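Local coordinates for putative hemin transport system, substrate-binding protein (Burkholderia cenocepacia J2315, PDB 5GIZ) that binds heme in the periplasm and probably delivers it to a hemin transport system for uptake, as its substrate-binding component, at residues H99-V104 / I176-A181; Q126-D131 / R254-V259; L156-T161 / L224-F229. All coordinates share one frame; numbering follows the deposited sequence. Where two conformers were deposited one is given.

This heme-binding protein has two lobes joined by the long helix 118-141, and its heme-binding residues Tyr53, an axial iron ligand, and Tyr191 lie in different lobes. Contacts 1 and 2, with centres 11 Å apart, share one packing region where the lobes meet beside that helix: Val101 and Val104 of contact 1 pack on Phe128 of contact 2, and Tyr178 O touches Val259 CG1 at 3.6 Å. Heme-site residue Ala171 is near both, its side chain about 4 Å from that of His99 and about 8 Å from that of Leu255. Contact 3 stands apart, its centre 26 Å from that of contact 1 and 33 Å from that of contact 2, and contributes His158 to a heme site.

Contact 1 (H99-V104 / I176-A181); sequences HDVESV and IRYAGA. With SO4 (sulfate ion), chain C.
Tyr178 reaches across with its phenol, and its OH meets the start of helix 101-114. Val101 N donates to Tyr178 OH over 2.9 Å, with an N-H...O angle of 147°, and the hydroxyl donates in turn to sulfate O1 at 2.6 Å, in the plane of the ring. One hydroxyl therefore bridges a helix N-terminus and an anion, probably taken up from the crystallisation liquor. With CG anti to its carbonyl carbon (chi1 -76°), the tyrosine points its ring from the end of helix 171-178 toward Asp100 and Val101. Asp100 CB lies 3.2 Å from Tyr178 OH, while its carboxylate turns back as N-cap and accepts from Ser103 N through OD1 at 2.9 Å. The Val101 side chain crosses the phenol at about a right angle, CG1 being 4.0 Å from Tyr178 OH and 3.7 Å from sulfate O1. A water adds a second bridge, donating to His99 O and accepting from Arg177 NH2. Helix 171-178 ends here in a Schellman motif with Gly180 as C-prime. Trp132 of helix 118-141 meets the Tyr178 ring edge-to-face, Arg136 of that helix also binds the sulfate, and Leu262 of helix 255-269 touches Ala179.

Contact 2 (Q126-D131 / R254-V259); sequences QRFDRD and RLPLAV
Pro256 is wedged between Phe128 and Asp131, two residues one turn apart on helix 118-141. Its CG stands 4.0 Å above one face of the Phe128 ring, displaced toward the rim, and Pro256 CD comes to 3.6 Å from Phe128 CE2; the two side chains cross at about a right angle. On the other arm, Asp131 CB meets Pro256 CB at 3.7 Å, and the same proline carbon lies 3.6 Å from Asp131 O. Leu255 adds its CB, 4.1 Å from Phe128 CE2. No hydrogen bond spans the segments, so shape and apolar packing carry the contact. With CG anti to the backbone N (chi1 178°), the phenylalanine ring leans out from its helix toward helix 101-114, and one face is left beside Pro256. Pro256 falls in the first turn of helix 255-269, where the lack of an N-H costs no helical bond. Farther out, Asp129 lies with OD1 at the edge of the Phe128 ring and forms a salt bridge with Arg105, while Arg254, the N-cap residue, pairs with Glu17 and makes a cation-pi contact with Tyr41. The two helical segments run nearly parallel, at 20°, with their axes 9.7 Å apart. Ile108 of helix 101-114 packs on Phe128, and Met175 of helix 171-178 rests on Leu255 and Val259.

Contact 3 (L156-T161 / L224-F229); sequences LNHTGT and LATPGF
His158 and Thr226 approach from opposite directions and form the one hydrogen bond between the segments. Imidazole NE2 donates to Thr226 OG1 over 3.2 Å, with the hydroxyl oxygen tilted 31° out of the ring plane, so the bond is somewhat oblique. The threonine methyl lies closer to that plane, at the ring edge, with CG2 3.9 Å from His158 NE2. Thr226 OG1 also bonds Leu223 O, a backbone carbonyl just before the segment; since a carbonyl can only accept, the hydroxyl gives its proton there and acts as acceptor toward the imidazole.

Van der Waals contact comes mainly from Thr161 and Pro227, whose side chains cross at about a right angle. Thr161 CB lies 3.6 Å from Pro227 CD and 3.7 Å from Pro227 CG. Nearby a carbonyl oxygen abuts a methyl, Thr161 O lying 3.4 Å from Thr226 CG2.

Backbone turns present both sides. Gly160 and Thr161 have angles of a type II' turn at the tip of the hairpin of strands 151-159 and 162-166. Across from them, Phe229 N bonds Thr226 O at 3.0 Å, closing a type II turn with Pro227 and Gly228 at its corners; the positive phi of Gly228 suits glycine.

His158 belongs to a heme site observed in this protein, though no heme is bound here. Its bond to Thr226 is consistent with NE2 carrying a proton in this apo state and would favour this ring orientation, while the second bond to Leu223 orients the threonine hydroxyl that receives it.

Contact 1 (H99-V104 / I176-A181)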
loop_
_atom_site.group_PDB
_atom_site.type_symbol
_atom_site.label_atom_id
_atom_site.label_comp_id
_atom_site.label_asym_id
_atom_site.label_seq_id
_atom_site.Cartn_x
_atom_site.Cartn_y
_atom_site.Cartn_z
ATOM N N HIS A 99 -1.108 8.963 2.658
ATOM C CA HIS A 99 -2.165 7.979 2.999
ATOM C C HIS A 99 -3.571 8.510 2.902
ATOM O O HIS A 99 -4.389 8.308 3.777
ATOM C CB HIS A 99 -1.949 7.410 4.399
ATOM C CG HIS A 99 -0.615 6.791 4.578
ATOM N ND1 HIS A 99 0.211 7.094 5.637
ATOM C CD2 HIS A 99 0.047 5.887 3.825
ATOM C CE1 HIS A 99 1.330 6.414 5.512
ATOM N NE2 HIS A 99 1.259 5.676 4.424
ATOM N N ASP A 100 -3.845 9.191 1.815
ATOM C CA ASP A 100 -5.170 9.607 1.500
ATOM C C ASP A 100 -5.400 9.612 -0.013
ATOM O O ASP A 100 -4.482 9.410 -0.835
ATOM C CB ASP A 100 -5.520 10.952 2.211
ATOM C CG ASP A 100 -4.775 12.181 1.703
ATOM O OD1 ASP A 100 -4.172 12.171 0.617
ATOM O OD2 ASP A 100 -4.801 13.176 2.478
ATOM N N VAL A 101 -6.659 9.773 -0.393
ATOM C CA VAL A 101 -7.024 9.710 -1.776
ATOM C C VAL A 101 -6.361 10.842 -2.552
ATOM O O VAL A 101 -5.879 10.620 -3.667
ATOM C CB VAL A 101 -8.553 9.648 -2.061
ATOM C CG1 VAL A 101 -9.212 10.877 -1.554
ATOM C CG2 VAL A 101 -8.843 9.430 -3.554
ATOM N N GLU A 102 -6.228 12.033 -1.964
ATOM C CA GLU A 102 -5.567 13.092 -2.738
ATOM C C GLU A 102 -4.133 12.747 -3.071
ATOM O O GLU A 102 -3.620 13.116 -4.150
ATOM C CB GLU A 102 -5.610 14.422 -2.002
ATOM C CG GLU A 102 -5.220 15.577 -2.910
ATOM C CD GLU A 102 -6.283 15.705 -3.988
ATOM O OE1 GLU A 102 -7.436 16.044 -3.655
ATOM O OE2 GLU A 102 -5.943 15.353 -5.119
ATOM N N SER A 103 -3.444 12.093 -2.149
ATOM C CA SER A 103 -2.074 11.698 -2.354
ATOM C C SER A 103 -1.975 10.694 -3.557
ATOM O O SER A 103 -1.012 10.742 -4.318
ATOM C CB SER A 103 -1.568 11.061 -1.040
ATOM O OG SER A 103 -0.236 10.669 -1.199
ATOM N N VAL A 104 -2.991 9.856 -3.767
ATOM C CA VAL A 104 -2.968 8.921 -4.874
ATOM C C VAL A 104 -3.172 9.716 -6.157
ATOM O O VAL A 104 -2.522 9.456 -7.168
ATOM C CB VAL A 104 -4.078 7.865 -4.799
ATOM C CG1 VAL A 104 -4.077 6.945 -6.004
ATOM C CG2 VAL A 104 -3.997 7.131 -3.485
ATOM N N ILE A 176 -8.758 1.514 7.095
ATOM C CA ILE A 176 -9.783 1.105 8.058
ATOM C C ILE A 176 -10.864 2.191 8.102
ATOM O O ILE A 176 -12.056 1.903 8.006
ATOM C CB ILE A 176 -9.159 0.910 9.415
ATOM C CG1 ILE A 176 -8.381 -0.424 9.439
ATOM C CG2 ILE A 176 -10.204 0.914 10.514
ATOM C CD1 ILE A 176 -7.465 -0.541 10.608
ATOM N N ARG A 177 -10.455 3.467 8.188
ATOM C CA ARG A 177 -11.433 4.539 8.169
ATOM C C ARG A 177 -12.147 4.718 6.839
ATOM O O ARG A 177 -13.380 4.937 6.823
ATOM C CB ARG A 177 -10.783 5.848 8.545
ATOM C CG ARG A 177 -10.448 5.877 10.030
ATOM C CD ARG A 177 -9.812 7.221 10.437
ATOM N NE ARG A 177 -8.451 7.343 9.945
ATOM C CZ ARG A 177 -7.995 8.242 9.082
ATOM N NH1 ARG A 177 -8.784 9.205 8.608
ATOM N NH2 ARG A 177 -6.709 8.193 8.728
ATOM N N TYR A 178 -11.471 4.539 5.704
ATOM C CA TYR A 178 -12.172 4.610 4.431
ATOM C C TYR A 178 -13.252 3.519 4.261
ATOM O O TYR A 178 -14.245 3.709 3.568
ATOM C CB TYR A 178 -11.195 4.527 3.257
ATOM C CG TYR A 178 -10.409 5.793 2.989
ATOM C CD1 TYR A 178 -11.045 7.046 2.964
ATOM C CD2 TYR A 178 -9.051 5.744 2.664
ATOM C CE1 TYR A 178 -10.352 8.192 2.635
ATOM C CE2 TYR A 178 -8.366 6.881 2.346
ATOM C CZ TYR A 178 -9.011 8.109 2.312
ATOM O OH TYR A 178 -8.306 9.298 2.000
ATOM N N ALA A 179 -13.006 2.370 4.883
ATOM C CA ALA A 179 -13.941 1.278 4.810
ATOM C C ALA A 179 -15.071 1.388 5.824
ATOM O O ALA A 179 -15.840 0.418 5.934
ATOM C CB ALA A 179 -13.229 -0.044 4.947
ATOM N N GLY A 180 -15.195 2.505 6.536
ATOM C CA GLY A 180 -16.329 2.723 7.437
ATOM C C GLY A 180 -16.092 2.192 8.827
ATOM O O GLY A 180 -17.046 2.035 9.589
ATOM N N ALA A 181 -14.857 1.886 9.169
ATOM C CA ALA A 181 -14.512 1.348 10.461
ATOM C C ALA A 181 -13.641 2.310 11.264
ATOM O O ALA A 181 -13.382 3.427 10.811
ATOM C CB ALA A 181 -13.833 0.008 10.285
HETATM S S SO4 C . -9.871 12.000 3.314
HETATM O O1 SO4 C . -9.420 11.597 2.028
HETATM O O2 SO4 C . -9.826 13.484 3.504
HETATM O O3 SO4 C . -11.218 11.491 3.602
HETATM O O4 SO4 C . -9.072 11.524 4.397
HETATM O O HOH W 1 -5.292 9.745 6.466
#

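Contact 2 (Q126-D131 / R254-V259)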
loop_
_atom_site.group_PDB
_atom_site.type_symbol
_atom_site.label_atom_id
_atom_site.label_comp_id
_atom_site.label_asym_id
_atom_site.label_seq_id
_atom_site.Cartn_x
_atom_site.Cartn_y
_atom_site.Cartn_z
ATOM N N GLN A 126 -9.708 10.596 -14.355
ATOM C CA GLN A 126 -11.131 10.631 -14.502
ATOM C C GLN A 126 -11.750 9.272 -14.134
ATOM O O GLN A 126 -12.743 9.220 -13.440
ATOM C CB GLN A 126 -11.436 11.052 -15.917
ATOM C CG GLN A 126 -12.882 11.082 -16.279
ATOM C CD GLN A 126 -13.037 11.355 -17.778
ATOM O OE1 GLN A 126 -12.719 10.507 -18.611
ATOM N NE2 GLN A 126 -13.434 12.519 -18.112
ATOM N N ARG A 127 -11.121 8.171 -14.556
ATOM C CA ARG A 127 -11.606 6.808 -14.202
ATOM C C ARG A 127 -11.512 6.568 -12.706
ATOM O O ARG A 127 -12.445 6.106 -12.046
ATOM C CB ARG A 127 -10.763 5.707 -14.898
ATOM C CG ARG A 127 -10.781 5.743 -16.411
ATOM C CD ARG A 127 -10.425 4.420 -17.092
ATOM N NE ARG A 127 -9.105 3.863 -16.779
ATOM C CZ ARG A 127 -7.945 4.249 -17.317
ATOM N NH1 ARG A 127 -7.869 5.240 -18.218
ATOM N NH2 ARG A 127 -6.833 3.627 -16.941
ATOM N N PHE A 128 -10.338 6.876 -12.156
ATOM C CA PHE A 128 -10.084 6.753 -10.753
ATOM C C PHE A 128 -11.134 7.511 -9.936
ATOM O O PHE A 128 -11.714 6.970 -8.982
ATOM C CB PHE A 128 -8.672 7.245 -10.439
ATOM C CG PHE A 128 -8.342 7.196 -9.009
ATOM C CD1 PHE A 128 -8.649 8.257 -8.180
ATOM C CD2 PHE A 128 -7.683 6.101 -8.457
ATOM C CE1 PHE A 128 -8.313 8.269 -6.855
ATOM C CE2 PHE A 128 -7.349 6.096 -7.131
ATOM C CZ PHE A 128 -7.651 7.175 -6.308
ATOM N N ASP A 129 -11.397 8.759 -10.317
ATOM C CA ASP A 129 -12.352 9.590 -9.582
ATOM C C ASP A 129 -13.772 9.063 -9.621
ATOM O O ASP A 129 -14.463 9.081 -8.624
ATOM C CB ASP A 129 -12.348 11.029 -10.103
ATOM C CG ASP A 129 -11.122 11.823 -9.683
ATOM O OD1 ASP A 129 -10.330 11.362 -8.822
ATOM O OD2 ASP A 129 -10.917 12.977 -10.189
ATOM N N ARG A 130 -14.170 8.483 -10.768
ATOM C CA ARG A 130 -15.477 7.853 -10.895
ATOM C C ARG A 130 -15.528 6.631 -9.989
ATOM O O ARG A 130 -16.496 6.419 -9.255
ATOM C CB ARG A 130 -15.717 7.501 -12.374
ATOM C CG ARG A 130 -17.049 6.888 -12.696
ATOM C CD ARG A 130 -17.225 6.865 -14.210
ATOM N NE ARG A 130 -16.224 6.052 -14.937
ATOM C CZ ARG A 130 -15.345 6.488 -15.855
ATOM N NH1 ARG A 130 -15.270 7.775 -16.225
ATOM N NH2 ARG A 130 -14.517 5.604 -16.440
ATOM N N ASP A 131 -14.494 5.818 -10.055
ATOM C CA ASP A 131 -14.473 4.646 -9.206
ATOM C C ASP A 131 -14.445 5.001 -7.718
ATOM O O ASP A 131 -15.056 4.317 -6.865
ATOM C CB ASP A 131 -13.289 3.757 -9.541
ATOM C CG ASP A 131 -13.403 3.107 -10.908
ATOM O OD1 ASP A 131 -14.476 3.055 -11.510
ATOM O OD2 ASP A 131 -12.406 2.610 -11.392
ATOM N N ARG A 254 -5.556 1.360 -7.572
ATOM C CA ARG A 254 -6.630 0.437 -7.151
ATOM C C ARG A 254 -7.282 0.798 -5.850
ATOM O O ARG A 254 -8.076 0.046 -5.308
ATOM C CB ARG A 254 -6.103 -1.015 -7.057
ATOM C CG ARG A 254 -5.660 -1.625 -8.376
ATOM C CD ARG A 254 -5.224 -3.093 -8.247
ATOM N NE ARG A 254 -4.014 -3.229 -7.465
ATOM C CZ ARG A 254 -3.584 -4.376 -6.886
ATOM N NH1 ARG A 254 -4.342 -5.469 -6.905
ATOM N NH2 ARG A 254 -2.433 -4.405 -6.237
ATOM N N LEU A 255 -6.989 2.003 -5.351
ATOM C CA LEU A 255 -7.535 2.404 -4.055
ATOM C C LEU A 255 -9.073 2.183 -3.969
ATOM O O LEU A 255 -9.559 1.680 -2.991
ATOM C CB LEU A 255 -7.179 3.859 -3.713
ATOM C CG LEU A 255 -7.656 4.307 -2.335
ATOM C CD1 LEU A 255 -6.944 3.664 -1.175
ATOM C CD2 LEU A 255 -7.525 5.812 -2.221
ATOM N N PRO A 256 -9.844 2.601 -4.976
ATOM C CA PRO A 256 -11.300 2.436 -4.886
ATOM C C PRO A 256 -11.710 0.972 -4.727
ATOM O O PRO A 256 -12.542 0.669 -3.866
ATOM C CB PRO A 256 -11.800 3.038 -6.179
ATOM C CG PRO A 256 -10.733 4.045 -6.541
ATOM C CD PRO A 256 -9.454 3.314 -6.211
ATOM N N LEU A 257 -11.061 0.085 -5.459
ATOM C CA LEU A 257 -11.336 -1.351 -5.318
ATOM C C LEU A 257 -10.855 -1.900 -4.024
ATOM O O LEU A 257 -11.526 -2.721 -3.408
ATOM C CB LEU A 257 -10.701 -2.114 -6.476
ATOM C CG LEU A 257 -10.969 -3.621 -6.526
ATOM C CD1 LEU A 257 -12.434 -3.933 -6.695
ATOM C CD2 LEU A 257 -10.092 -4.195 -7.625
ATOM N N ALA A 258 -9.688 -1.455 -3.570
ATOM C CA ALA A 258 -9.179 -1.876 -2.283
ATOM C C ALA A 258 -10.104 -1.496 -1.118
ATOM O O ALA A 258 -10.356 -2.299 -0.225
ATOM C CB ALA A 258 -7.802 -1.305 -2.045
ATOM N N VAL A 259 -10.579 -0.254 -1.118
ATOM C CA VAL A 259 -11.529 0.186 -0.105
ATOM C C VAL A 259 -12.870 -0.601 -0.233
ATOM O O VAL A 259 -13.376 -1.068 0.766
ATOM C CB VAL A 259 -11.736 1.690 -0.205
ATOM C CG1 VAL A 259 -12.916 2.149 0.654
ATOM C CG2 VAL A 259 -10.494 2.443 0.234
#

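Contact 3 (L156-T161 / L224-F229)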
loop_
_atom_site.group_PDB
_atom_site.type_symbol
_atom_site.label_atom_id
_atom_site.label_comp_id
_atom_site.label_asym_id
_atom_site.label_seq_id
_atom_site.Cartn_x
_atom_site.Cartn_y
_atom_site.Cartn_z
ATOM N N LEU A 156 0.686 -5.853 11.266
ATOM C CA LEU A 156 1.648 -5.911 10.173
ATOM C C LEU A 156 2.414 -7.232 10.193
ATOM O O LEU A 156 2.531 -7.908 9.186
ATOM C CB LEU A 156 2.632 -4.746 10.284
ATOM C CG LEU A 156 3.674 -4.661 9.151
ATOM C CD1 LEU A 156 2.986 -4.566 7.788
ATOM C CD2 LEU A 156 4.608 -3.495 9.383
ATOM N N ASN A 157 2.943 -7.557 11.360
ATOM C CA ASN A 157 3.769 -8.731 11.529
ATOM C C ASN A 157 3.896 -9.073 13.009
ATOM O O ASN A 157 3.308 -8.398 13.889
ATOM C CB ASN A 157 5.153 -8.512 10.871
ATOM C CG ASN A 157 5.967 -7.435 11.545
ATOM O OD1 ASN A 157 6.102 -7.411 12.762
ATOM N ND2 ASN A 157 6.544 -6.546 10.741
ATOM N N HIS A 158 4.670 -10.129 13.298
ATOM C CA HIS A 158 4.915 -10.580 14.654
ATOM C C HIS A 158 6.406 -10.732 14.826
ATOM O O HIS A 158 7.122 -11.112 13.883
ATOM C CB HIS A 158 4.333 -11.975 14.898
ATOM C CG HIS A 158 2.851 -12.011 15.068
ATOM N ND1 HIS A 158 1.982 -11.862 14.012
ATOM C CD2 HIS A 158 2.084 -12.229 16.160
ATOM C CE1 HIS A 158 0.737 -11.965 14.448
ATOM N NE2 HIS A 158 0.772 -12.215 15.750
ATOM N N THR A 159 6.884 -10.445 16.030
ATOM C CA THR A 159 8.188 -10.934 16.470
ATOM C C THR A 159 7.920 -11.873 17.636
ATOM O O THR A 159 7.562 -11.423 18.738
ATOM C CB THR A 159 9.102 -9.782 16.909
ATOM O OG1 THR A 159 9.333 -8.879 15.820
ATOM C CG2 THR A 159 10.448 -10.332 17.350
ATOM N N GLY A 160 8.037 -13.184 17.404
ATOM C CA GLY A 160 7.641 -14.148 18.422
ATOM C C GLY A 160 6.158 -14.034 18.700
ATOM O O GLY A 160 5.350 -13.943 17.776
ATOM N N THR A 161 5.808 -13.994 19.978
ATOM C CA THR A 161 4.408 -13.895 20.385
ATOM C C THR A 161 3.859 -12.459 20.354
ATOM O O THR A 161 2.700 -12.254 20.721
ATOM C CB THR A 161 4.188 -14.450 21.811
ATOM O OG1 THR A 161 4.941 -13.687 22.776
ATOM C CG2 THR A 161 4.572 -15.939 21.887
ATOM N N LEU A 224 -4.857 -16.444 16.098
ATOM C CA LEU A 224 -5.872 -16.290 17.170
ATOM C C LEU A 224 -5.362 -16.802 18.516
ATOM O O LEU A 224 -5.862 -16.408 19.573
ATOM C CB LEU A 224 -7.204 -16.974 16.778
ATOM C CG LEU A 224 -7.991 -16.222 15.671
ATOM C CD1 LEU A 224 -9.175 -17.054 15.176
ATOM C CD2 LEU A 224 -8.499 -14.868 16.161
ATOM N N ALA A 225 -4.339 -17.636 18.467
ATOM C CA ALA A 225 -3.669 -18.119 19.675
ATOM C C ALA A 225 -2.561 -17.194 20.187
ATOM O O ALA A 225 -2.031 -17.416 21.281
ATOM C CB ALA A 225 -3.098 -19.477 19.391
ATOM N N THR A 226 -2.190 -16.189 19.413
ATOM C CA THR A 226 -1.293 -15.110 19.879
ATOM C C THR A 226 -1.756 -14.648 21.283
ATOM O O THR A 226 -2.967 -14.452 21.512
ATOM C CB THR A 226 -1.316 -13.908 18.906
ATOM O OG1 THR A 226 -0.822 -14.323 17.635
ATOM C CG2 THR A 226 -0.424 -12.719 19.417
ATOM N N PRO A 227 -0.822 -14.498 22.243
ATOM C CA PRO A 227 -1.253 -14.137 23.597
ATOM C C PRO A 227 -2.126 -12.917 23.603
ATOM O O PRO A 227 -1.794 -11.902 22.988
ATOM C CB PRO A 227 0.071 -13.885 24.317
ATOM C CG PRO A 227 1.010 -14.840 23.677
ATOM C CD PRO A 227 0.606 -14.843 22.220
ATOM N N GLY A 228 -3.305 -13.052 24.221
ATOM C CA GLY A 228 -4.199 -11.945 24.391
ATOM C C GLY A 228 -5.290 -11.887 23.337
ATOM O O GLY A 228 -6.292 -11.232 23.583
ATOM N N PHE A 229 -5.093 -12.517 22.177
ATOM C CA PHE A 229 -6.062 -12.353 21.073
ATOM C C PHE A 229 -7.346 -13.067 21.334
ATOM O O PHE A 229 -8.358 -12.550 20.924
ATOM C CB PHE A 229 -5.523 -12.812 19.711
ATOM C CG PHE A 229 -4.615 -11.804 19.047
ATOM C CD1 PHE A 229 -3.491 -11.300 19.700
ATOM C CD2 PHE A 229 -4.920 -11.333 17.798
ATOM C CE1 PHE A 229 -2.685 -10.345 19.089
ATOM C CE2 PHE A 229 -4.118 -10.392 17.191
ATOM C CZ PHE A 229 -3.003 -9.903 17.831
#